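Local atomic coordinates of LacI family sugar-binding transcriptional regulator (PDB entry 4RK0), a protein that probably acts as a DNA-binding transcriptional repressor of the LacI family, with a periplasmic-binding-protein-like domain that binds ribose. Residues V12-P15 / F21-Q24; I29-Y34 / P232-G237; C43-D48 / I69-I74. One frame throughout, in Å; residues are numbered along the deposited sequence.

Contact 1: residues V12-P15 / F21-Q24; sequences VIVP and FFAQ. With RIB (alpha-D-ribofuranose), chain E.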
loop_
_atom_site.group_PDB
_atom_site.type_symbol
_atom_site.label_atom_id
_atom_site.label_comp_id
_atom_site.label_asym_id
_atom_site.label_seq_id
_atom_site.Cartn_x
_atom_site.Cartn_y
_atom_site.Cartn_z
ATOM N N VAL A 12 -8.714 13.436 5.588
ATOM C CA VAL A 12 -8.190 13.086 4.288
ATOM C C VAL A 12 -9.039 11.976 3.708
ATOM O O VAL A 12 -9.146 10.923 4.316
ATOM C CB VAL A 12 -6.752 12.566 4.398
ATOM C CG1 VAL A 12 -6.268 12.148 3.006
ATOM C CG2 VAL A 12 -5.861 13.655 5.003
ATOM N N ILE A 13 -9.668 12.264 2.571
ATOM C CA ILE A 13 -10.608 11.377 1.934
ATOM C C ILE A 13 -10.000 10.891 0.628
ATOM O O ILE A 13 -9.847 11.645 -0.328
ATOM C CB ILE A 13 -11.946 12.099 1.586
ATOM C CG1 ILE A 13 -12.457 12.952 2.746
ATOM C CG2 ILE A 13 -12.970 11.095 1.085
ATOM C CD1 ILE A 13 -12.708 12.227 4.032
ATOM N N VAL A 14 -9.647 9.608 0.582
ATOM C CA VAL A 14 -9.090 9.032 -0.641
ATOM C C VAL A 14 -9.913 7.803 -1.056
ATOM O O VAL A 14 -10.627 7.256 -0.231
ATOM C CB VAL A 14 -7.623 8.615 -0.440
ATOM C CG1 VAL A 14 -6.783 9.847 -0.161
ATOM C CG2 VAL A 14 -7.510 7.639 0.695
ATOM N N PRO A 15 -9.790 7.380 -2.314
ATOM C CA PRO A 15 -10.524 6.231 -2.810
ATOM C C PRO A 15 -10.184 4.946 -2.092
ATOM O O PRO A 15 -11.081 4.157 -1.844
ATOM C CB PRO A 15 -10.121 6.168 -4.286
ATOM C CG PRO A 15 -9.787 7.575 -4.645
ATOM C CD PRO A 15 -9.130 8.121 -3.403
ATOM N N PHE A 21 -0.236 4.014 -4.904
ATOM C CA PHE A 21 -0.377 5.430 -5.242
ATOM C C PHE A 21 -0.934 6.238 -4.085
ATOM O O PHE A 21 -0.367 7.290 -3.733
ATOM C CB PHE A 21 -1.235 5.638 -6.490
ATOM C CG PHE A 21 -1.425 7.078 -6.844
ATOM C CD1 PHE A 21 -0.456 7.741 -7.549
ATOM C CD2 PHE A 21 -2.536 7.771 -6.417
ATOM C CE1 PHE A 21 -0.590 9.083 -7.868
ATOM C CE2 PHE A 21 -2.665 9.118 -6.699
ATOM C CZ PHE A 21 -1.678 9.773 -7.451
ATOM N N PHE A 22 -2.046 5.804 -3.503
ATOM C CA PHE A 22 -2.699 6.603 -2.456
ATOM C C PHE A 22 -1.992 6.460 -1.135
ATOM O O PHE A 22 -2.000 7.368 -0.335
ATOM C CB PHE A 22 -4.155 6.249 -2.308
ATOM C CG PHE A 22 -4.968 6.646 -3.496
ATOM C CD1 PHE A 22 -5.111 7.975 -3.834
ATOM C CD2 PHE A 22 -5.489 5.694 -4.333
ATOM C CE1 PHE A 22 -5.813 8.323 -4.952
ATOM C CE2 PHE A 22 -6.211 6.031 -5.420
ATOM C CZ PHE A 22 -6.373 7.358 -5.742
ATOM N N ALA A 23 -1.295 5.357 -0.943
ATOM C CA ALA A 23 -0.472 5.246 0.265
ATOM C C ALA A 23 0.663 6.264 0.262
ATOM O O ALA A 23 0.962 6.866 1.300
ATOM C CB ALA A 23 0.064 3.821 0.435
ATOM N N GLN A 24 1.283 6.473 -0.904
ATOM C CA GLN A 24 2.379 7.435 -1.014
ATOM C C GLN A 24 1.852 8.847 -0.968
ATOM O O GLN A 24 2.506 9.740 -0.451
ATOM C CB GLN A 24 3.171 7.199 -2.289
ATOM C CG GLN A 24 4.095 6.009 -2.242
ATOM C CD GLN A 24 5.249 6.168 -1.259
ATOM O OE1 GLN A 24 5.478 7.231 -0.687
ATOM N NE2 GLN A 24 5.977 5.082 -1.052
HETATM O O5 RIB E . -3.313 4.468 -9.624
HETATM C C5 RIB E . -4.449 5.002 -8.962
HETATM C C4 RIB E . -5.034 5.954 -9.912
HETATM O O4 RIB E . -6.300 6.518 -9.483
HETATM C C3 RIB E . -3.860 6.913 -9.941
HETATM O O3 RIB E . -3.443 6.855 -11.307
HETATM C C2 RIB E . -4.517 8.188 -9.405
HETATM O O2 RIB E . -4.213 9.307 -10.201
HETATM C C1 RIB E . -6.012 7.894 -9.195
HETATM O O1 RIB E . -6.844 8.857 -9.818
#
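The sugar pocket of this periplasmic-binding-protein-like domain is walled in part where strand 9-14 ends and helix 20-35 begins, and there Val14 and Pro15 pack against Phe22. Pro15 lies over one face of the Phe22 ring, the two side chains crossing at about a right angle. Pro15 CD sits 3.9 Å from the centroid of the Phe22 ring, 20° off its normal, which makes a CH-pi contact, and Pro15 CG comes down on the rim at Phe22 CZ, 3.6 Å away. Val14 meets the ring obliquely nearer its CG, with Val14 CB 4.3 Å from Phe22 CD1. The opposite face of Phe22 is taken by the edge of Phe21, whose CD2 stands 3.6 Å above the centre of the ring. The proline and the neighbouring phenylalanine thus hold the Phe22 ring between them.

Both phenylalanines go on to touch the ribose. With chi1 at 179°, Phe21 CG lies anti to the backbone N, which turns one ring face to the sugar; Phe21 CE2 is 3.4 Å from RIB C2. Phe22 reaches the ribose with CZ, 3.5 Å from RIB C1. The polar grip on the sugar comes from other residues, among them Asp94, Arg143 and Asp214, while the two rings supply an apolar wall.

Asn19 OD1 accepts a hydrogen bond from the Phe21 backbone N at the start of the helix. Strand 9-14 is hydrogen-bonded on its two sides to strands 39-44 and 66-69, and Val233 of helix 233-249 packs on Phe21.

Contact 2: residues I29-Y34 / P232-G237; sequences IESVLY and PVFQLG
Ile29 and Gly237 bring helices 20-35 and 233-249 together so closely that their CA atoms lie 4.5 Å apart. With no side chain on Gly237, the Ile29 backbone can lie directly against it. The Gly237 carbonyl oxygen receives two carbon contacts from the isoleucine: Ile29 CG1 is 3.4 Å from Gly237 O, and Ile29 CA makes a CA-H...O contact of 3.6 Å to the same Gly237 O, with 131° at the hydrogen. The first torsion of Ile29 (chi1 -67°) sets CG1 beside its backbone N and anti to the carbonyl carbon, which brings this branch to the glycine oxygen, while side-chain packing on Leu40 ties the residue to the sheet.

One turn away, Phe234 extends its ring toward Ser31. Its chi1 of -171° swings CG away from the backbone N, and the ring touches the serine through CZ alone, which lies 3.8 Å from Ser31 OG and 4.0 Å from Ser31 CB. The Ser31 hydroxyl approaches obliquely and finds its hydrogen-bond partners elsewhere, at Gly28 O one turn back in its own helix and at Gln238 NE2 on the other helix; the second bond adds a polar link between the two.

Neighbouring Glu30 and Tyr34 turn to Asn44 of the second subunit. Such close helix packing through a glycine, over one side of a central sheet, is in keeping with the layered alpha/beta build of periplasmic-binding-protein-like domains.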
loop_
_atom_site.group_PDB
_atom_site.type_symbol
_atom_site.label_atom_id
_atom_site.label_comp_id
_atom_site.label_asym_id
_atom_site.label_seq_id
_atom_site.Cartn_x
_atom_site.Cartn_y
_atom_site.Cartn_z
ATOM N N ILE A 29 1.403 13.834 2.451
ATOM C CA ILE A 29 0.612 14.692 3.349
ATOM C C ILE A 29 1.100 14.615 4.787
ATOM O O ILE A 29 1.302 15.663 5.447
ATOM C CB ILE A 29 -0.880 14.292 3.304
ATOM C CG1 ILE A 29 -1.483 14.598 1.941
ATOM C CG2 ILE A 29 -1.689 14.933 4.431
ATOM C CD1 ILE A 29 -2.792 13.843 1.673
ATOM N N GLU A 30 1.306 13.389 5.271
ATOM C CA GLU A 30 1.732 13.147 6.652
ATOM C C GLU A 30 3.030 13.898 6.927
ATOM O O GLU A 30 3.264 14.385 8.046
ATOM C CB GLU A 30 2.001 11.665 6.910
ATOM C CG GLU A 30 0.809 10.766 7.202
ATOM C CD GLU A 30 0.470 10.717 8.684
ATOM O OE1 GLU A 30 0.664 9.650 9.316
ATOM O OE2 GLU A 30 0.028 11.757 9.224
ATOM N N SER A 31 3.888 13.958 5.918
ATOM C CA SER A 31 5.221 14.548 6.103
ATOM C C SER A 31 5.132 16.019 6.424
ATOM O O SER A 31 5.979 16.560 7.129
ATOM C CB SER A 31 6.124 14.335 4.881
ATOM O OG SER A 31 5.669 15.012 3.728
ATOM N N VAL A 32 4.128 16.678 5.862
ATOM C CA VAL A 32 3.912 18.106 6.103
ATOM C C VAL A 32 3.182 18.339 7.416
ATOM O O VAL A 32 3.639 19.133 8.265
ATOM C CB VAL A 32 3.206 18.743 4.893
ATOM C CG1 VAL A 32 2.659 20.131 5.206
ATOM C CG2 VAL A 32 4.172 18.821 3.744
ATOM N N LEU A 33 2.075 17.626 7.609
ATOM C CA LEU A 33 1.291 17.702 8.844
ATOM C C LEU A 33 2.109 17.478 10.107
ATOM O O LEU A 33 1.940 18.224 11.061
ATOM C CB LEU A 33 0.112 16.708 8.839
ATOM C CG LEU A 33 -0.915 16.900 7.705
ATOM C CD1 LEU A 33 -2.111 15.988 7.954
ATOM C CD2 LEU A 33 -1.389 18.335 7.526
ATOM N N TYR A 34 2.967 16.460 10.120
ATOM C CA TYR A 34 3.781 16.108 11.315
ATOM C C TYR A 34 4.562 17.283 11.833
ATOM O O TYR A 34 4.697 17.476 13.045
ATOM C CB TYR A 34 4.804 14.997 11.032
ATOM C CG TYR A 34 4.292 13.585 11.128
ATOM C CD1 TYR A 34 2.955 13.296 10.935
ATOM C CD2 TYR A 34 5.158 12.520 11.392
ATOM C CE1 TYR A 34 2.477 12.003 11.016
ATOM C CE2 TYR A 34 4.682 11.216 11.463
ATOM C CZ TYR A 34 3.338 10.963 11.267
ATOM O OH TYR A 34 2.837 9.673 11.333
ATOM N N PRO A 232 4.295 12.569 -9.697
ATOM C CA PRO A 232 5.070 12.945 -8.526
ATOM C C PRO A 232 4.218 12.936 -7.284
ATOM O O PRO A 232 3.880 13.996 -6.753
ATOM C CB PRO A 232 5.572 14.359 -8.881
ATOM C CG PRO A 232 4.514 14.915 -9.787
ATOM C CD PRO A 232 4.007 13.724 -10.574
ATOM N N VAL A 233 3.867 11.736 -6.839
ATOM C CA VAL A 233 2.800 11.552 -5.854
ATOM C C VAL A 233 3.171 11.977 -4.474
ATOM O O VAL A 233 2.336 12.553 -3.771
ATOM C CB VAL A 233 2.153 10.111 -5.826
ATOM C CG1 VAL A 233 3.154 9.002 -5.485
ATOM C CG2 VAL A 233 0.962 10.086 -4.895
ATOM N N PHE A 234 4.418 11.735 -4.073
ATOM C CA PHE A 234 4.882 12.197 -2.752
ATOM C C PHE A 234 4.779 13.698 -2.724
ATOM O O PHE A 234 4.212 14.282 -1.785
ATOM C CB PHE A 234 6.343 11.779 -2.482
ATOM C CG PHE A 234 6.776 12.043 -1.097
ATOM C CD1 PHE A 234 6.308 11.255 -0.088
ATOM C CD2 PHE A 234 7.568 13.124 -0.779
ATOM C CE1 PHE A 234 6.686 11.480 1.231
ATOM C CE2 PHE A 234 7.965 13.358 0.536
ATOM C CZ PHE A 234 7.525 12.536 1.539
ATOM N N GLN A 235 5.289 14.311 -3.790
ATOM C CA GLN A 235 5.270 15.760 -3.923
ATOM C C GLN A 235 3.865 16.308 -4.061
ATOM O O GLN A 235 3.588 17.398 -3.594
ATOM C CB GLN A 235 6.092 16.187 -5.124
ATOM C CG GLN A 235 6.196 17.704 -5.293
ATOM C CD GLN A 235 6.775 18.086 -6.638
ATOM O OE1 GLN A 235 7.324 17.255 -7.352
ATOM N NE2 GLN A 235 6.657 19.347 -6.985
ATOM N N LEU A 236 2.979 15.569 -4.721
ATOM C CA LEU A 236 1.563 15.947 -4.759
ATOM C C LEU A 236 0.973 16.007 -3.350
ATOM O O LEU A 236 0.271 16.981 -3.031
ATOM C CB LEU A 236 0.787 14.940 -5.618
ATOM C CG LEU A 236 -0.716 15.103 -5.728
ATOM C CD1 LEU A 236 -1.089 16.470 -6.259
ATOM C CD2 LEU A 236 -1.236 13.943 -6.599
ATOM N N GLY A 237 1.295 15.021 -2.497
ATOM C CA GLY A 237 0.807 14.999 -1.136
ATOM C C GLY A 237 1.402 16.143 -0.309
ATOM O O GLY A 237 0.704 16.783 0.465
#

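Contact 3: residues C43-D48 / I69-I74; sequences CNADQD and IASSEI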
loop_
_atom_site.group_PDB
_atom_site.type_symbol
_atom_site.label_atom_id
_atom_site.label_comp_id
_atom_site.label_asym_id
_atom_site.label_seq_id
_atom_site.Cartn_x
_atom_site.Cartn_y
_atom_site.Cartn_z
ATOM N N CYS A 43 -9.942 8.665 5.944
ATOM C CA CYS A 43 -11.186 8.156 5.415
ATOM C C CYS A 43 -10.965 7.625 4.000
ATOM O O CYS A 43 -10.959 8.365 3.030
ATOM C CB CYS A 43 -12.212 9.267 5.372
ATOM S SG CYS A 43 -13.844 8.768 4.690
ATOM N N ASN A 44 -10.805 6.320 3.878
ATOM C CA ASN A 44 -10.740 5.752 2.548
ATOM C C ASN A 44 -12.107 5.219 2.192
ATOM O O ASN A 44 -12.725 4.445 2.940
ATOM C CB ASN A 44 -9.648 4.684 2.402
ATOM C CG ASN A 44 -9.582 3.763 3.575
ATOM O OD1 ASN A 44 -9.260 4.196 4.685
ATOM N ND2 ASN A 44 -9.873 2.483 3.351
ATOM N N ALA A 45 -12.572 5.651 1.033
ATOM C CA ALA A 45 -13.960 5.472 0.664
ATOM C C ALA A 45 -14.337 4.007 0.441
ATOM O O ALA A 45 -15.483 3.618 0.685
ATOM C CB ALA A 45 -14.255 6.293 -0.572
ATOM N N ASP A 46 -13.374 3.188 0.012
ATOM C CA ASP A 46 -13.639 1.769 -0.291
ATOM C C ASP A 46 -14.144 0.988 0.924
ATOM O O ASP A 46 -14.886 0.009 0.766
ATOM C CB ASP A 46 -12.390 1.078 -0.873
ATOM C CG ASP A 46 -11.297 0.890 0.162
ATOM O OD1 ASP A 46 -10.851 1.892 0.741
ATOM O OD2 ASP A 46 -10.886 -0.253 0.417
ATOM N N GLN A 47 -13.776 1.406 2.132
ATOM C CA GLN A 47 -14.227 0.710 3.344
ATOM C C GLN A 47 -15.544 1.220 3.913
ATOM O O GLN A 47 -15.976 0.732 4.964
ATOM C CB GLN A 47 -13.131 0.698 4.439
ATOM C CG GLN A 47 -12.109 -0.393 4.246
ATOM C CD GLN A 47 -12.767 -1.753 4.151
ATOM O OE1 GLN A 47 -12.910 -2.296 3.063
ATOM N NE2 GLN A 47 -13.222 -2.279 5.282
ATOM N N ASP A 48 -16.138 2.212 3.253
ATOM C CA ASP A 48 -17.520 2.635 3.520
ATOM C C ASP A 48 -18.393 1.814 2.576
ATOM O O ASP A 48 -18.559 2.147 1.387
ATOM C CB ASP A 48 -17.705 4.141 3.273
ATOM C CG ASP A 48 -19.130 4.620 3.597
ATOM O OD1 ASP A 48 -19.994 3.790 3.933
ATOM O OD2 ASP A 48 -19.387 5.829 3.534
ATOM N N ILE A 69 -9.592 16.342 -0.203
ATOM C CA ILE A 69 -10.640 15.563 -0.888
ATOM C C ILE A 69 -10.116 15.074 -2.232
ATOM O O ILE A 69 -9.940 15.819 -3.172
ATOM C CB ILE A 69 -11.996 16.334 -1.035
ATOM C CG1 ILE A 69 -12.489 16.782 0.348
ATOM C CG2 ILE A 69 -13.019 15.415 -1.712
ATOM C CD1 ILE A 69 -13.585 17.827 0.358
ATOM N N ALA A 70 -9.834 13.773 -2.280
ATOM C CA ALA A 70 -9.307 13.153 -3.459
ATOM C C ALA A 70 -10.327 12.190 -4.102
ATOM O O ALA A 70 -9.997 11.559 -5.095
ATOM C CB ALA A 70 -8.030 12.370 -3.117
ATOM N N SER A 71 -11.521 12.059 -3.516
ATOM C CA SER A 71 -12.550 11.098 -3.968
ATOM C C SER A 71 -13.728 11.860 -4.559
ATOM O O SER A 71 -14.160 12.846 -3.980
ATOM C CB SER A 71 -13.015 10.240 -2.764
ATOM O OG SER A 71 -14.236 9.557 -3.016
ATOM N N SER A 72 -14.237 11.402 -5.705
ATOM C CA SER A 72 -15.425 11.991 -6.363
ATOM C C SER A 72 -16.752 11.652 -5.670
ATOM O O SER A 72 -17.785 12.159 -6.079
ATOM C CB SER A 72 -15.514 11.514 -7.820
ATOM O OG SER A 72 -15.534 10.096 -7.835
ATOM N N GLU A 73 -16.710 10.803 -4.646
ATOM C CA GLU A 73 -17.851 10.456 -3.792
ATOM C C GLU A 73 -18.297 11.602 -2.884
ATOM O O GLU A 73 -19.410 11.582 -2.391
ATOM C CB GLU A 73 -17.568 9.177 -2.978
ATOM C CG GLU A 73 -17.455 7.941 -3.881
ATOM C CD GLU A 73 -17.287 6.633 -3.122
ATOM O OE1 GLU A 73 -17.361 6.627 -1.864
ATOM O OE2 GLU A 73 -17.114 5.594 -3.792
ATOM N N ILE A 74 -17.465 12.628 -2.702
ATOM C CA ILE A 74 -17.935 13.858 -2.052
ATOM C C ILE A 74 -18.432 14.821 -3.128
ATOM O O ILE A 74 -17.688 15.196 -4.039
ATOM C CB ILE A 74 -16.836 14.499 -1.202
ATOM C CG1 ILE A 74 -16.294 13.493 -0.176
ATOM C CG2 ILE A 74 -17.368 15.740 -0.505
ATOM C CD1 ILE A 74 -17.235 13.154 0.971
#
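Ala45 points its methyl group at the loop after strand 66-69 and meets two polar side chains there. Ala45 CB is 3.4 Å from Glu73 OE1 and 4.1 Å from Ser71 OG; neither pair is a hydrogen bond. Glu73 reaches over with its chain extended beyond CG (chi2 -175°), which carries the carboxylate to the alanine.

The next shell fixes these groups. Ser71 OG accepts a hydrogen bond of 3.2 Å from Glu73 N, forming an ST turn, and residues 71 to 74 make a type I beta turn. On the other segment, the short 3-10 turn 45-47 is braced by Asn44 ND2, which donates to Asp46 OD1 over 2.8 Å at 169°. Asp46 OD1 lies nearly in the amide plane of Asn44, whereas the donor meets it on the syn side, 23° out of the carboxylate plane. Both segments rest on strand 9-14, through the backbone hydrogen bond of Ala45 with Val14 and the packing of Ser71 on Ile13.

Farther out, Asp46 OD2 forms a salt bridge with Arg27 NE of the second subunit, and Asn44 ND2 also bonds Glu30 OE1 of that subunit. Asp48 OD2 lies 5.8 Å from Glu73 OE1, but accepts from Leu56 N, which would be expected to temper the like charges. Across the contact itself the chemistry is van der Waals, whereas the polar bonds go to the turns, to neighbouring parts of the chain and to the second subunit.

In the fold
Contacts 1 and 3 are largely buried and meet at the ends of neighbouring strands of one sheet: a backbone bond on either side of strand 9-14 ties them, one of them probably from Ala70 N to Ile13 O. Contact 2 is only partly buried and lies on the helical layer, sharing helix 20-35 with contact 1; Val233 of contact 2 packs on Phe21 and Gln24 of contact 1. Contacts 2 and 3 do not touch, their centres being 18 Å apart. Chemistry follows place: aromatic and proline packing at the sugar, close backbone packing between helices, and a methyl group against polar loop side chains. All three reach the second subunit.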